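Local structure of Low molecular weight phosphotyrosine phosphatase family protein (Streptococcus pyogenes, 5GOT) at residues 1-15 with 28-42. The protein probably hydrolyses phosphotyrosine in proteins, as a low molecular weight protein tyrosine phosphatase, releasing inorganic phosphate. Residues are numbered along the deposited sequence; the frame is centred on the assembly and turned at random.
Sequences MKKVCFVCLGNICRS and SDVMMIESRATSDWE
Leu9 O accepts two hydrogen bonds from Ser39. Ser39 OG gives one at 2.9 Å from above the carbonyl plane; Ser39 N, at 3.2 Å, lies in that plane. Ser39 OG also accepts from Trp41 N, which makes an ST turn. The indole of Trp41 lies beside Leu9, whose CD1 sits over one ring face, toward the rim. Asn11 ND2 hydrogen-bonds Ser35 OG at 2.9 Å and Ser15 OG at 3.0 Å, both in its amide plane, so the rotation of the amide is fixed. CG of Asn11 is anti to the backbone N (chi1 -171°), which lays the amide along Ser35 and Arg36. Ser35 OG also hydrogen-bonds Glu19, and Asn11 OD1 is held by Lys66 NZ and Lys69 N. Residues 8-15, CLGNICRS, match the C(X)5R(S/T) phosphate-binding loop of this family, with Cys13 at the N-cap of helix 14-23. Strands 2-8 and 31-37 pair in parallel by backbone hydrogen bonds; helix 14-23 joins them as a beta-alpha-beta unit. The shortest of these bonds runs from Val4 N to Met32 O, 2.7 Å. On the face with Val4, Phe6 CE2 meets Ile33 CG2 near the ring plane at 3.7 Å. On the other face, Cys5 SG touches Arg36 CG at 3.4 Å.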
ATOM      1  N   MET A   1      17.214   4.517  -4.159  1.00 52.95           N
ATOM      2  CA  MET A   1      15.981   4.519  -3.382  1.00 43.50           C
ATOM      3  C   MET A   1      14.817   3.898  -4.146  1.00 41.47           C
ATOM      4  O   MET A   1      14.340   4.457  -5.134  1.00 41.30           O
ATOM      5  CB  MET A   1      15.616   5.938  -2.970  1.00 47.17           C
ATOM      6  CG  MET A   1      14.302   6.039  -2.236  1.00 38.93           C
ATOM      7  SD  MET A   1      14.532   6.516  -0.517  1.00 52.14           S
ATOM      8  CE  MET A   1      15.115   8.205  -0.704  1.00 50.73           C
ATOM      9  N   LYS A   2      14.355   2.744  -3.678  1.00 38.48           N
ATOM     10  CA  LYS A   2      13.178   2.124  -4.268  1.00 35.24           C
ATOM     11  C   LYS A   2      11.933   2.926  -3.908  1.00 31.48           C
ATOM     12  O   LYS A   2      11.807   3.432  -2.791  1.00 33.87           O
ATOM     13  CB  LYS A   2      13.056   0.677  -3.792  1.00 33.98           C
ATOM     14  CG  LYS A   2      14.246  -0.199  -4.209  1.00 38.41           C
ATOM     15  CD  LYS A   2      14.089  -1.635  -3.710  1.00 38.91           C
ATOM     16  CE  LYS A   2      14.985  -2.617  -4.480  1.00 43.82           C
ATOM     17  NZ  LYS A   2      16.442  -2.348  -4.286  1.00 49.68           N
ATOM     18  N   LYS A   3      11.027   3.066  -4.877  1.00 30.02           N
ATOM     19  CA  LYS A   3       9.801   3.845  -4.737  1.00 29.26           C
ATOM     20  C   LYS A   3       8.610   2.895  -4.825  1.00 28.26           C
ATOM     21  O   LYS A   3       8.385   2.261  -5.861  1.00 26.56           O
ATOM     22  CB  LYS A   3       9.709   4.935  -5.815  1.00 28.96           C
ATOM     23  CG  LYS A   3      10.937   5.834  -5.911  1.00 32.59           C
ATOM     24  CD  LYS A   3      11.093   6.390  -7.337  1.00 37.93           C
ATOM     25  CE  LYS A   3      12.527   6.804  -7.639  1.00 43.09           C
ATOM     26  NZ  LYS A   3      12.852   8.144  -7.061  1.00 44.74           N
ATOM     27  N   VAL A   4       7.852   2.794  -3.746  1.00 26.03           N
ATOM     28  CA  VAL A   4       6.781   1.812  -3.644  1.00 24.60           C
ATOM     29  C   VAL A   4       5.458   2.539  -3.464  1.00 23.06           C
ATOM     30  O   VAL A   4       5.370   3.488  -2.680  1.00 26.50           O
ATOM     31  CB  VAL A   4       7.037   0.842  -2.477  1.00 26.60           C
ATOM     32  CG1 VAL A   4       5.828  -0.061  -2.276  1.00 23.01           C
ATOM     33  CG2 VAL A   4       8.303   0.032  -2.736  1.00 24.45           C
ATOM     34  N   CYS A   5       4.429   2.094  -4.186  1.00 22.25           N
ATOM     35  CA  CYS A   5       3.087   2.661  -4.074  1.00 22.93           C
ATOM     36  C   CYS A   5       2.069   1.544  -3.895  1.00 22.61           C
ATOM     37  O   CYS A   5       1.878   0.736  -4.806  1.00 20.70           O
ATOM     38  CB  CYS A   5       2.736   3.476  -5.316  1.00 23.82           C
ATOM     39  SG  CYS A   5       1.162   4.353  -5.163  1.00 24.57           S
ATOM     40  N   PHE A   6       1.395   1.513  -2.745  1.00 21.43           N
ATOM     41  CA  PHE A   6       0.309   0.563  -2.525  1.00 20.19           C
ATOM     42  C   PHE A   6      -0.988   1.145  -3.050  1.00 20.06           C
ATOM     43  O   PHE A   6      -1.232   2.344  -2.933  1.00 21.95           O
ATOM     44  CB  PHE A   6       0.152   0.220  -1.043  1.00 21.19           C
ATOM     45  CG  PHE A   6       1.393  -0.354  -0.429  1.00 22.34           C
ATOM     46  CD1 PHE A   6       1.706  -1.697  -0.591  1.00 15.80           C
ATOM     47  CD2 PHE A   6       2.259   0.456   0.289  1.00 18.52           C
ATOM     48  CE1 PHE A   6       2.859  -2.214  -0.041  1.00 18.41           C
ATOM     49  CE2 PHE A   6       3.409  -0.053   0.846  1.00 18.50           C
ATOM     50  CZ  PHE A   6       3.706  -1.394   0.686  1.00 19.52           C
ATOM     51  N   VAL A   7      -1.822   0.299  -3.637  1.00 19.90           N
ATOM     52  CA  VAL A   7      -2.994   0.773  -4.358  1.00 21.34           C
ATOM     53  C   VAL A   7      -4.199  -0.076  -3.988  1.00 20.48           C
ATOM     54  O   VAL A   7      -4.097  -1.306  -3.899  1.00 19.95           O
ATOM     55  CB  VAL A   7      -2.765   0.746  -5.888  1.00 22.71           C
ATOM     56  CG1 VAL A   7      -4.005   1.212  -6.586  1.00 18.15           C
ATOM     57  CG2 VAL A   7      -1.567   1.609  -6.290  1.00 19.46           C
ATOM     58  N   CYS A   8      -5.338   0.576  -3.756  1.00 20.16           N
ATOM     59  CA  CYS A   8      -6.627  -0.116  -3.678  1.00 23.50           C
ATOM     60  C   CYS A   8      -7.661   0.759  -4.390  1.00 22.07           C
ATOM     61  O   CYS A   8      -7.309   1.716  -5.081  1.00 22.54           O
ATOM     62  CB  CYS A   8      -7.011  -0.456  -2.230  1.00 19.25           C
ATOM     63  SG  CYS A   8      -7.397   0.982  -1.138  1.00 20.77           S
ATOM     64  N   LEU A   9      -8.942   0.401  -4.268  1.00 21.82           N
ATOM     65  CA  LEU A   9      -9.970   1.076  -5.056  1.00 23.69           C
ATOM     66  C   LEU A   9     -10.117   2.543  -4.644  1.00 28.61           C
ATOM     67  O   LEU A   9     -10.165   3.442  -5.498  1.00 23.79           O
ATOM     68  CB  LEU A   9     -11.304   0.339  -4.910  1.00 22.10           C
ATOM     69  CG  LEU A   9     -12.542   1.072  -5.449  1.00 26.08           C
ATOM     70  CD1 LEU A   9     -12.539   1.107  -6.957  1.00 27.09           C
ATOM     71  CD2 LEU A   9     -13.822   0.429  -4.929  1.00 25.17           C
ATOM     72  N   GLY A  10     -10.188   2.804  -3.338  1.00 23.89           N
ATOM     73  CA  GLY A  10     -10.465   4.146  -2.858  1.00 22.38           C
ATOM     74  C   GLY A  10      -9.364   4.821  -2.067  1.00 24.20           C
ATOM     75  O   GLY A  10      -9.486   6.013  -1.768  1.00 25.75           O
ATOM     76  N   ASN A  11      -8.294   4.096  -1.706  1.00 21.63           N
ATOM     77  CA  ASN A  11      -7.145   4.696  -1.009  1.00 21.93           C
ATOM     78  C   ASN A  11      -7.579   5.355   0.307  1.00 21.44           C
ATOM     79  O   ASN A  11      -7.087   6.420   0.685  1.00 21.25           O
ATOM     80  CB  ASN A  11      -6.420   5.708  -1.923  1.00 24.02           C
ATOM     81  CG  ASN A  11      -5.089   6.221  -1.353  1.00 24.08           C
ATOM     82  OD1 ASN A  11      -4.756   7.410  -1.512  1.00 24.16           O
ATOM     83  ND2 ASN A  11      -4.302   5.331  -0.731  1.00 21.31           N
ATOM     84  N   ILE A  12      -8.515   4.721   1.013  1.00 23.53           N
ATOM     85  CA  ILE A  12      -8.834   5.139   2.376  1.00 24.12           C
ATOM     86  C   ILE A  12      -8.796   3.997   3.375  1.00 22.80           C
ATOM     87  O   ILE A  12      -8.678   4.266   4.581  1.00 21.89           O
ATOM     88  CB  ILE A  12     -10.201   5.871   2.449  1.00 24.45           C
ATOM     89  CG1 ILE A  12     -11.379   4.947   2.110  1.00 24.32           C
ATOM     90  CG2 ILE A  12     -10.227   7.133   1.572  1.00 21.60           C
ATOM     91  CD1 ILE A  12     -12.745   5.638   2.355  1.00 27.15           C
ATOM     92  N   CYS A  13      -8.809   2.724   2.937  1.00 23.45           N
ATOM     93  CA  CYS A  13      -8.800   1.581   3.850  1.00 22.37           C
ATOM     94  C   CYS A  13      -7.495   0.817   3.738  1.00 21.12           C
ATOM     95  O   CYS A  13      -6.569   1.047   4.541  1.00 19.06           O
ATOM     96  CB  CYS A  13     -10.006   0.671   3.569  1.00 20.08           C
ATOM     97  SG  CYS A  13     -11.633   1.371   4.067  1.00 25.90           S
ATOM     98  N   ARG A  14      -7.358  -0.125   2.795  1.00 19.21           N
ATOM     99  CA  ARG A  14      -6.236  -1.062   2.818  1.00 23.16           C
ATOM    100  C   ARG A  14      -4.929  -0.399   2.395  1.00 19.86           C
ATOM    101  O   ARG A  14      -3.895  -0.571   3.059  1.00 19.32           O
ATOM    102  CB  ARG A  14      -6.530  -2.264   1.914  1.00 19.32           C
ATOM    103  CG  ARG A  14      -7.433  -3.317   2.522  1.00 20.87           C
ATOM    104  CD  ARG A  14      -7.815  -4.383   1.500  1.00 22.53           C
ATOM    105  NE  ARG A  14      -8.466  -3.771   0.348  1.00 23.91           N
ATOM    106  CZ  ARG A  14      -8.956  -4.451  -0.682  1.00 23.50           C
ATOM    107  NH1 ARG A  14      -8.868  -5.769  -0.708  1.00 22.88           N
ATOM    108  NH2 ARG A  14      -9.536  -3.800  -1.686  1.00 26.44           N
ATOM    109  N   SER A  15      -4.939   0.353   1.287  1.00 17.44           N
ATOM    110  CA  SER A  15      -3.651   0.828   0.795  1.00 20.55           C
ATOM    111  C   SER A  15      -3.007   1.858   1.726  1.00 21.70           C
ATOM    112  O   SER A  15      -1.781   1.810   1.900  1.00 21.68           O
ATOM    113  CB  SER A  15      -3.756   1.392  -0.632  1.00 23.71           C
ATOM    114  OG  SER A  15      -4.745   2.397  -0.757  1.00 21.34           O
ATOM    115  N   SER A  28      12.645   6.088   5.669  1.00 47.88           N
ATOM    116  CA  SER A  28      12.461   7.016   4.558  1.00 48.41           C
ATOM    117  C   SER A  28      13.729   7.209   3.724  1.00 46.29           C
ATOM    118  O   SER A  28      13.642   7.619   2.561  1.00 46.89           O
ATOM    119  CB  SER A  28      11.976   8.351   5.131  1.00 47.52           C
ATOM    120  OG  SER A  28      12.091   9.396   4.188  1.00 56.81           O
ATOM    121  N   ASP A  29      14.900   6.906   4.282  1.00 49.53           N
ATOM    122  CA  ASP A  29      16.158   7.108   3.577  1.00 50.11           C
ATOM    123  C   ASP A  29      16.470   5.985   2.600  1.00 51.05           C
ATOM    124  O   ASP A  29      17.272   6.186   1.678  1.00 48.78           O
ATOM    125  CB  ASP A  29      17.306   7.250   4.584  1.00 54.60           C
ATOM    126  CG  ASP A  29      17.156   8.479   5.481  1.00 55.04           C
ATOM    127  OD1 ASP A  29      16.817   9.563   4.960  1.00 60.21           O
ATOM    128  OD2 ASP A  29      17.374   8.359   6.708  1.00 58.54           O
ATOM    129  N   VAL A  30      15.861   4.816   2.767  1.00 45.75           N
ATOM    130  CA  VAL A  30      16.139   3.689   1.887  1.00 44.16           C
ATOM    131  C   VAL A  30      14.914   3.218   1.102  1.00 40.43           C
ATOM    132  O   VAL A  30      15.078   2.514   0.092  1.00 41.32           O
ATOM    133  CB  VAL A  30      16.773   2.521   2.677  1.00 45.71           C
ATOM    134  CG1 VAL A  30      15.745   1.798   3.503  1.00 41.65           C
ATOM    135  CG2 VAL A  30      17.522   1.565   1.759  1.00 44.05           C
ATOM    136  N   MET A  31      13.693   3.607   1.478  1.00 38.29           N
ATOM    137  CA  MET A  31      12.521   3.300   0.662  1.00 36.18           C
ATOM    138  C   MET A  31      11.527   4.451   0.710  1.00 36.47           C
ATOM    139  O   MET A  31      11.221   4.977   1.786  1.00 38.11           O
ATOM    140  CB  MET A  31      11.847   1.998   1.117  1.00 32.82           C
ATOM    141  CG  MET A  31      10.797   1.482   0.141  1.00 33.40           C
ATOM    142  SD  MET A  31       9.903   0.031   0.737  1.00 30.63           S
ATOM    143  CE  MET A  31      11.199  -1.199   0.809  1.00 27.32           C
ATOM    144  N   MET A  32      11.027   4.842  -0.455  1.00 31.61           N
ATOM    145  CA  MET A  32      10.022   5.888  -0.561  1.00 31.81           C
ATOM    146  C   MET A  32       8.669   5.223  -0.779  1.00 30.23           C
ATOM    147  O   MET A  32       8.516   4.405  -1.692  1.00 31.44           O
ATOM    148  CB  MET A  32      10.366   6.846  -1.704  1.00 34.72           C
ATOM    149  CG  MET A  32       9.441   8.049  -1.860  1.00 36.59           C
ATOM    150  SD  MET A  32       8.175   7.795  -3.124  1.00 48.49           S
ATOM    151  CE  MET A  32       7.896   9.470  -3.690  1.00 43.29           C
ATOM    152  N   ILE A  33       7.701   5.545   0.077  1.00 31.57           N
ATOM    153  CA  ILE A  33       6.458   4.783   0.175  1.00 25.69           C
ATOM    154  C   ILE A  33       5.287   5.747   0.139  1.00 26.29           C
ATOM    155  O   ILE A  33       5.259   6.723   0.896  1.00 25.40           O
ATOM    156  CB  ILE A  33       6.416   3.927   1.453  1.00 27.17           C
ATOM    157  CG1 ILE A  33       7.600   2.966   1.494  1.00 26.93           C
ATOM    158  CG2 ILE A  33       5.134   3.123   1.507  1.00 26.08           C
ATOM    159  CD1 ILE A  33       7.899   2.453   2.871  1.00 28.43           C
ATOM    160  N   GLU A  34       4.337   5.486  -0.759  1.00 24.71           N
ATOM    161  CA  GLU A  34       3.111   6.261  -0.891  1.00 26.00           C
ATOM    162  C   GLU A  34       1.974   5.288  -1.180  1.00 26.37           C
ATOM    163  O   GLU A  34       2.184   4.075  -1.274  1.00 23.33           O
ATOM    164  CB  GLU A  34       3.239   7.332  -1.979  1.00 24.84           C
ATOM    165  CG  GLU A  34       4.206   8.455  -1.593  1.00 27.55           C
ATOM    166  CD  GLU A  34       4.049   9.688  -2.459  1.00 35.89           C
ATOM    167  OE1 GLU A  34       5.014  10.475  -2.577  1.00 36.83           O
ATOM    168  OE2 GLU A  34       2.957   9.859  -3.038  1.00 35.27           O
ATOM    169  N   SER A  35       0.756   5.815  -1.302  1.00 24.10           N
ATOM    170  CA  SER A  35      -0.394   4.998  -1.667  1.00 24.91           C
ATOM    171  C   SER A  35      -1.339   5.802  -2.550  1.00 23.52           C
ATOM    172  O   SER A  35      -1.338   7.038  -2.539  1.00 26.93           O
ATOM    173  CB  SER A  35      -1.135   4.449  -0.429  1.00 24.00           C
ATOM    174  OG  SER A  35      -1.663   5.494   0.394  1.00 24.13           O
ATOM    175  N   ARG A  36      -2.143   5.081  -3.331  1.00 24.13           N
ATOM    176  CA  ARG A  36      -3.046   5.706  -4.289  1.00 23.99           C
ATOM    177  C   ARG A  36      -4.301   4.864  -4.454  1.00 21.17           C
ATOM    178  O   ARG A  36      -4.372   3.708  -4.015  1.00 23.81           O
ATOM    179  CB  ARG A  36      -2.389   5.876  -5.667  1.00 23.64           C
ATOM    180  CG  ARG A  36      -1.186   6.784  -5.711  1.00 27.21           C
ATOM    181  CD  ARG A  36      -1.553   8.266  -5.766  1.00 27.77           C
ATOM    182  NE  ARG A  36      -0.343   9.032  -6.032  1.00 29.70           N
ATOM    183  CZ  ARG A  36       0.544   9.362  -5.100  1.00 30.94           C
ATOM    184  NH1 ARG A  36       0.339   9.020  -3.830  1.00 29.05           N
ATOM    185  NH2 ARG A  36       1.637  10.033  -5.439  1.00 29.78           N
ATOM    186  N   ALA A  37      -5.275   5.446  -5.150  1.00 19.31           N
ATOM    187  CA  ALA A  37      -6.529   4.799  -5.511  1.00 23.94           C
ATOM    188  C   ALA A  37      -6.555   4.509  -7.006  1.00 24.42           C
ATOM    189  O   ALA A  37      -6.003   5.269  -7.802  1.00 23.97           O
ATOM    190  CB  ALA A  37      -7.733   5.684  -5.170  1.00 23.65           C
ATOM    191  N   THR A  38      -7.230   3.422  -7.399  1.00 22.81           N
ATOM    192  CA  THR A  38      -7.468   3.249  -8.835  1.00 25.13           C
ATOM    193  C   THR A  38      -8.569   4.177  -9.331  1.00 28.88           C
ATOM    194  O   THR A  38      -8.553   4.580 -10.499  1.00 26.65           O
ATOM    195  CB  THR A  38      -7.830   1.798  -9.184  1.00 24.09           C
ATOM    196  OG1 THR A  38      -9.074   1.442  -8.571  1.00 24.84           O
ATOM    197  CG2 THR A  38      -6.753   0.845  -8.706  1.00 22.72           C
ATOM    198  N   SER A  39      -9.521   4.531  -8.466  1.00 28.22           N
ATOM    199  CA  SER A  39     -10.694   5.316  -8.839  1.00 28.01           C
ATOM    200  C   SER A  39     -10.638   6.718  -8.250  1.00 30.74           C
ATOM    201  O   SER A  39      -9.764   7.053  -7.445  1.00 27.65           O
ATOM    202  CB  SER A  39     -11.977   4.646  -8.359  1.00 29.50           C
ATOM    203  OG  SER A  39     -12.166   4.935  -6.982  1.00 28.18           O
ATOM    204  N   ASP A  40     -11.635   7.514  -8.671  1.00 28.71           N
ATOM    205  CA  ASP A  40     -12.040   8.828  -8.182  1.00 35.53           C
ATOM    206  C   ASP A  40     -12.875   8.781  -6.922  1.00 32.28           C
ATOM    207  O   ASP A  40     -13.106   9.834  -6.319  1.00 31.36           O
ATOM    208  CB  ASP A  40     -12.918   9.525  -9.228  1.00 31.38           C
ATOM    209  CG  ASP A  40     -12.227  10.637  -9.892  1.00 42.16           C
ATOM    210  OD1 ASP A  40     -11.060  10.894  -9.520  1.00 47.46           O
ATOM    211  OD2 ASP A  40     -12.839  11.268 -10.784  1.00 49.07           O
ATOM    212  N   TRP A  41     -13.376   7.604  -6.555  1.00 28.29           N
ATOM    213  CA  TRP A  41     -14.616   7.509  -5.799  1.00 32.96           C
ATOM    214  C   TRP A  41     -14.506   8.029  -4.369  1.00 32.04           C
ATOM    215  O   TRP A  41     -15.540   8.237  -3.733  1.00 32.76           O
ATOM    216  CB  TRP A  41     -15.095   6.059  -5.818  1.00 30.75           C
ATOM    217  CG  TRP A  41     -15.369   5.552  -7.213  1.00 31.99           C
ATOM    218  CD1 TRP A  41     -15.248   6.253  -8.386  1.00 31.00           C
ATOM    219  CD2 TRP A  41     -15.825   4.245  -7.576  1.00 34.03           C
ATOM    220  NE1 TRP A  41     -15.603   5.462  -9.447  1.00 31.27           N
ATOM    221  CE2 TRP A  41     -15.956   4.223  -8.982  1.00 32.78           C
ATOM    222  CE3 TRP A  41     -16.130   3.085  -6.850  1.00 31.88           C
ATOM    223  CZ2 TRP A  41     -16.380   3.092  -9.674  1.00 30.74           C
ATOM    224  CZ3 TRP A  41     -16.558   1.964  -7.539  1.00 31.30           C
ATOM    225  CH2 TRP A  41     -16.675   1.974  -8.938  1.00 29.75           C
ATOM    226  N   GLU A  42     -13.297   8.247  -3.851  1.00 28.45           N
ATOM    227  CA  GLU A  42     -13.121   8.744  -2.492  1.00 27.03           C
ATOM    228  C   GLU A  42     -12.156   9.921  -2.457  1.00 29.44           C
ATOM    229  O   GLU A  42     -11.646  10.264  -1.382  1.00 28.25           O
ATOM    230  CB  GLU A  42     -12.626   7.622  -1.568  1.00 27.61           C
ATOM    231  CG  GLU A  42     -13.601   6.444  -1.415  1.00 23.31           C
ATOM    232  CD  GLU A  42     -14.787   6.779  -0.510  1.00 28.99           C
ATOM    233  OE1 GLU A  42     -14.745   7.853   0.124  1.00 27.52           O
ATOM    234  OE2 GLU A  42     -15.749   5.973  -0.417  1.00 28.74           O
TER